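Local coordinates for protein beta-1,3-xylanase (Alcaligenes sp., PDB 2COV) that probably binds beta-1,3-xylan as the family 31 carbohydrate-binding module of a beta-1,3-xylanase, at residues F13-V18 against I88-Q93. Sequence-based numbering, arbitrary orientation.
Sequences FNFNYV and ITFTTQ
Phe15 and Gln93 stack where the first strand of this antiparallel all-beta module, 13-19, meets the chain that follows the last strand, 80-89. The fold is consistent with the immunoglobulin-like sandwich of the E-set clan. Strand 13-19 is an outermost strand of the sheet within this chain, and the chain leaving strand 80-89 bends round to meet it. The Gln93 amide lies flat over the Phe15 ring, the two planes 7° apart, with NE2 3.5 Å above the ring plane and over its centre. Ile88 CD1 lies over the opposite face, offset toward the rim, in a CH-pi contact 4.3 Å from the Phe15 ring centroid. Phe15 holds CG between its backbone N and carbonyl carbon (chi1 71°), which carries the ring into this slot. Its rim meets Thr91 OG1 near the ring plane, and Phe15 CE2 touches Phe90 CD1 at 3.9 Å. At Phe15, an alanine would probably leave a gap between Ile88 and Gln93 and the Gln93 amide without the ring it lies on.

Tyr17 packs beside Thr92, whose CG2 lies over one face of the Tyr17 ring. Tyr17 CD2 also touches Phe90 CZ, and the Tyr17 hydroxyl is hydrogen-bonded to Asp20.

Two hydrogen bonds join the segments. Tyr17 N donates to Gln93 O at 2.8 Å, tying backbone to backbone. The Gln93 side chain supplies the other, while its OE1 is held by Asn8. Gln93 NE2 reaches Phe15 O at 3.0 Å, nearly straight at 171°.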
ATOM      1  N   PHE A  13      19.924  -7.042  -6.973  1.00 12.36           N
ATOM      2  CA  PHE A  13      18.534  -7.459  -7.000  1.00 11.89           C
ATOM      3  C   PHE A  13      18.321  -8.150  -8.328  1.00 11.85           C
ATOM      4  O   PHE A  13      18.388  -7.495  -9.373  1.00 12.27           O
ATOM      5  CB  PHE A  13      17.656  -6.207  -6.882  1.00 12.39           C
ATOM      6  CG  PHE A  13      16.191  -6.471  -6.673  1.00 11.75           C
ATOM      7  CD1 PHE A  13      15.292  -5.420  -6.812  1.00 12.66           C
ATOM      8  CD2 PHE A  13      15.662  -7.728  -6.383  1.00 11.57           C
ATOM      9  CE1 PHE A  13      13.957  -5.569  -6.642  1.00 13.40           C
ATOM     10  CE2 PHE A  13      14.313  -7.896  -6.180  1.00 11.45           C
ATOM     11  CZ  PHE A  13      13.471  -6.817  -6.320  1.00 12.71           C
ATOM     12  N   ASN A  14      18.171  -9.466  -8.341  1.00 12.11           N
ATOM     13  CA  ASN A  14      18.227 -10.165  -9.614  1.00 12.60           C
ATOM     14  C   ASN A  14      17.559 -11.541  -9.494  1.00 11.56           C
ATOM     15  O   ASN A  14      16.854 -11.844  -8.545  1.00 12.38           O
ATOM     16  CB  ASN A  14      19.711 -10.230 -10.011  1.00 13.61           C
ATOM     17  CG  ASN A  14      20.005 -10.051 -11.446  1.00 16.11           C
ATOM     18  OD1 ASN A  14      21.119  -9.465 -11.728  1.00 21.92           O
ATOM     19  ND2 ASN A  14      19.173 -10.445 -12.300  1.00 14.26           N
ATOM     20  N   PHE A  15      17.739 -12.331 -10.544  1.00 13.51           N
ATOM     21  CA  PHE A  15      17.194 -13.692 -10.594  1.00 13.64           C
ATOM     22  C   PHE A  15      18.128 -14.645 -11.270  1.00 14.97           C
ATOM     23  O   PHE A  15      18.985 -14.262 -12.059  1.00 14.09           O
ATOM     24  CB  PHE A  15      15.833 -13.736 -11.264  1.00 14.77           C
ATOM     25  CG  PHE A  15      15.910 -13.500 -12.735  1.00 13.65           C
ATOM     26  CD1 PHE A  15      15.907 -12.241 -13.261  1.00 15.07           C
ATOM     27  CD2 PHE A  15      16.025 -14.586 -13.629  1.00 15.34           C
ATOM     28  CE1 PHE A  15      16.008 -12.025 -14.644  1.00 15.33           C
ATOM     29  CE2 PHE A  15      16.147 -14.363 -14.998  1.00 15.66           C
ATOM     30  CZ  PHE A  15      16.077 -13.104 -15.531  1.00 15.21           C
ATOM     31  N   ASN A  16      17.967 -15.934 -10.910  1.00 15.19           N
ATOM     32  CA  ASN A  16      18.566 -17.039 -11.582  1.00 15.45           C
ATOM     33  C   ASN A  16      17.537 -17.930 -12.228  1.00 14.61           C
ATOM     34  O   ASN A  16      16.478 -18.225 -11.655  1.00 15.30           O
ATOM     35  CB  ASN A  16      19.306 -17.951 -10.581  1.00 16.55           C
ATOM     36  CG  ASN A  16      20.455 -17.266  -9.887  1.00 17.82           C
ATOM     37  OD1 ASN A  16      21.327 -16.682 -10.543  1.00 17.09           O
ATOM     38  ND2 ASN A  16      20.496 -17.369  -8.556  1.00 18.53           N
ATOM     39  N   TYR A  17      17.838 -18.393 -13.436  1.00 15.83           N
ATOM     40  CA  TYR A  17      17.154 -19.537 -13.986  1.00 16.28           C
ATOM     41  C   TYR A  17      17.503 -20.813 -13.162  1.00 15.99           C
ATOM     42  O   TYR A  17      18.657 -21.062 -12.919  1.00 18.59           O
ATOM     43  CB  TYR A  17      17.568 -19.685 -15.453  1.00 17.75           C
ATOM     44  CG  TYR A  17      17.193 -20.982 -16.123  1.00 18.67           C
ATOM     45  CD1 TYR A  17      18.039 -22.099 -16.088  1.00 20.45           C
ATOM     46  CD2 TYR A  17      16.020 -21.097 -16.837  1.00 18.21           C
ATOM     47  CE1 TYR A  17      17.692 -23.277 -16.750  1.00 21.60           C
ATOM     48  CE2 TYR A  17      15.695 -22.280 -17.511  1.00 19.94           C
ATOM     49  CZ  TYR A  17      16.510 -23.319 -17.442  1.00 18.90           C
ATOM     50  OH  TYR A  17      16.215 -24.525 -18.134  1.00 22.99           O
ATOM     51  N   VAL A  18      16.483 -21.538 -12.786  1.00 16.31           N
ATOM     52  CA  VAL A  18      16.655 -22.833 -12.068  1.00 16.26           C
ATOM     53  C   VAL A  18      16.329 -23.950 -13.041  1.00 17.78           C
ATOM     54  O   VAL A  18      17.131 -24.881 -13.206  1.00 18.06           O
ATOM     55  CB  VAL A  18      15.803 -22.898 -10.799  1.00 17.20           C
ATOM     56  CG1 VAL A  18      15.942 -24.244 -10.109  1.00 18.84           C
ATOM     57  CG2 VAL A  18      16.181 -21.780  -9.816  1.00 17.66           C
ATOM     58  N   ILE A  88      11.328  -7.615 -14.734  1.00 12.03           N
ATOM     59  CA  ILE A  88      12.266  -8.433 -15.497  1.00 13.69           C
ATOM     60  C   ILE A  88      11.506  -9.319 -16.499  1.00 14.14           C
ATOM     61  O   ILE A  88      10.301  -9.513 -16.394  1.00 14.52           O
ATOM     62  CB  ILE A  88      13.218  -9.312 -14.590  1.00 13.62           C
ATOM     63  CG1 ILE A  88      12.444 -10.331 -13.769  1.00 14.09           C
ATOM     64  CG2 ILE A  88      14.035  -8.422 -13.702  1.00 14.49           C
ATOM     65  CD1 ILE A  88      12.096 -11.675 -14.492  1.00 15.63           C
ATOM     66  N   THR A  89      12.254  -9.779 -17.470  1.00 15.75           N
ATOM     67  CA  THR A  89      11.829 -10.893 -18.327  1.00 16.55           C
ATOM     68  C   THR A  89      12.575 -12.162 -17.944  1.00 15.80           C
ATOM     69  O   THR A  89      13.779 -12.125 -17.800  1.00 16.58           O
ATOM     70  CB  THR A  89      12.071 -10.529 -19.788  1.00 19.55           C
ATOM     71  OG1 THR A  89      11.334  -9.343 -20.127  1.00 20.05           O
ATOM     72  CG2 THR A  89      11.663 -11.689 -20.738  1.00 19.23           C
ATOM     73  N   PHE A  90      11.856 -13.237 -17.743  1.00 16.11           N
ATOM     74  CA  PHE A  90      12.488 -14.466 -17.320  1.00 16.15           C
ATOM     75  C   PHE A  90      13.235 -15.144 -18.465  1.00 15.82           C
ATOM     76  O   PHE A  90      12.629 -15.426 -19.510  1.00 17.17           O
ATOM     77  CB  PHE A  90      11.459 -15.411 -16.720  1.00 16.63           C
ATOM     78  CG  PHE A  90      11.990 -16.730 -16.237  1.00 14.94           C
ATOM     79  CD1 PHE A  90      13.198 -16.821 -15.642  1.00 16.10           C
ATOM     80  CD2 PHE A  90      11.239 -17.868 -16.400  1.00 16.68           C
ATOM     81  CE1 PHE A  90      13.679 -18.025 -15.191  1.00 17.77           C
ATOM     82  CE2 PHE A  90      11.684 -19.072 -15.943  1.00 15.98           C
ATOM     83  CZ  PHE A  90      12.914 -19.165 -15.356  1.00 16.89           C
ATOM     84  N   THR A  91      14.543 -15.273 -18.303  1.00 17.39           N
ATOM     85  CA  THR A  91      15.439 -15.866 -19.278  1.00 17.96           C
ATOM     86  C   THR A  91      16.286 -16.931 -18.582  1.00 18.69           C
ATOM     87  O   THR A  91      16.177 -17.118 -17.386  1.00 18.06           O
ATOM     88  CB  THR A  91      16.459 -14.820 -19.805  1.00 17.95           C
ATOM     89  OG1 THR A  91      17.291 -14.364 -18.694  1.00 20.66           O
ATOM     90  CG2 THR A  91      15.762 -13.559 -20.375  1.00 19.34           C
ATOM     91  N   THR A  92      17.188 -17.546 -19.366  1.00 19.21           N
ATOM     92  CA  THR A  92      18.034 -18.605 -18.882  1.00 18.88           C
ATOM     93  C   THR A  92      19.314 -18.123 -18.162  1.00 19.03           C
ATOM     94  O   THR A  92      20.171 -18.948 -17.852  1.00 20.12           O
ATOM     95  CB  THR A  92      18.398 -19.567 -19.996  1.00 20.55           C
ATOM     96  OG1 THR A  92      19.037 -18.759 -20.985  1.00 21.91           O
ATOM     97  CG2 THR A  92      17.142 -20.270 -20.510  1.00 21.51           C
ATOM     98  N   GLN A  93      19.405 -16.826 -17.765  1.00 17.79           N
ATOM     99  CA  GLN A  93      20.637 -16.381 -17.077  1.00 18.76           C
ATOM    100  C   GLN A  93      20.822 -17.068 -15.733  1.00 17.41           C
ATOM    101  O   GLN A  93      19.858 -17.276 -15.042  1.00 18.15           O
ATOM    102  CB  GLN A  93      20.606 -14.869 -16.840  1.00 18.21           C
ATOM    103  CG  GLN A  93      19.551 -14.377 -15.867  1.00 18.87           C
ATOM    104  CD  GLN A  93      19.630 -12.864 -15.596  1.00 19.78           C
ATOM    105  OE1 GLN A  93      19.785 -12.062 -16.529  1.00 20.20           O
ATOM    106  NE2 GLN A  93      19.502 -12.482 -14.359  1.00 17.17           N
TER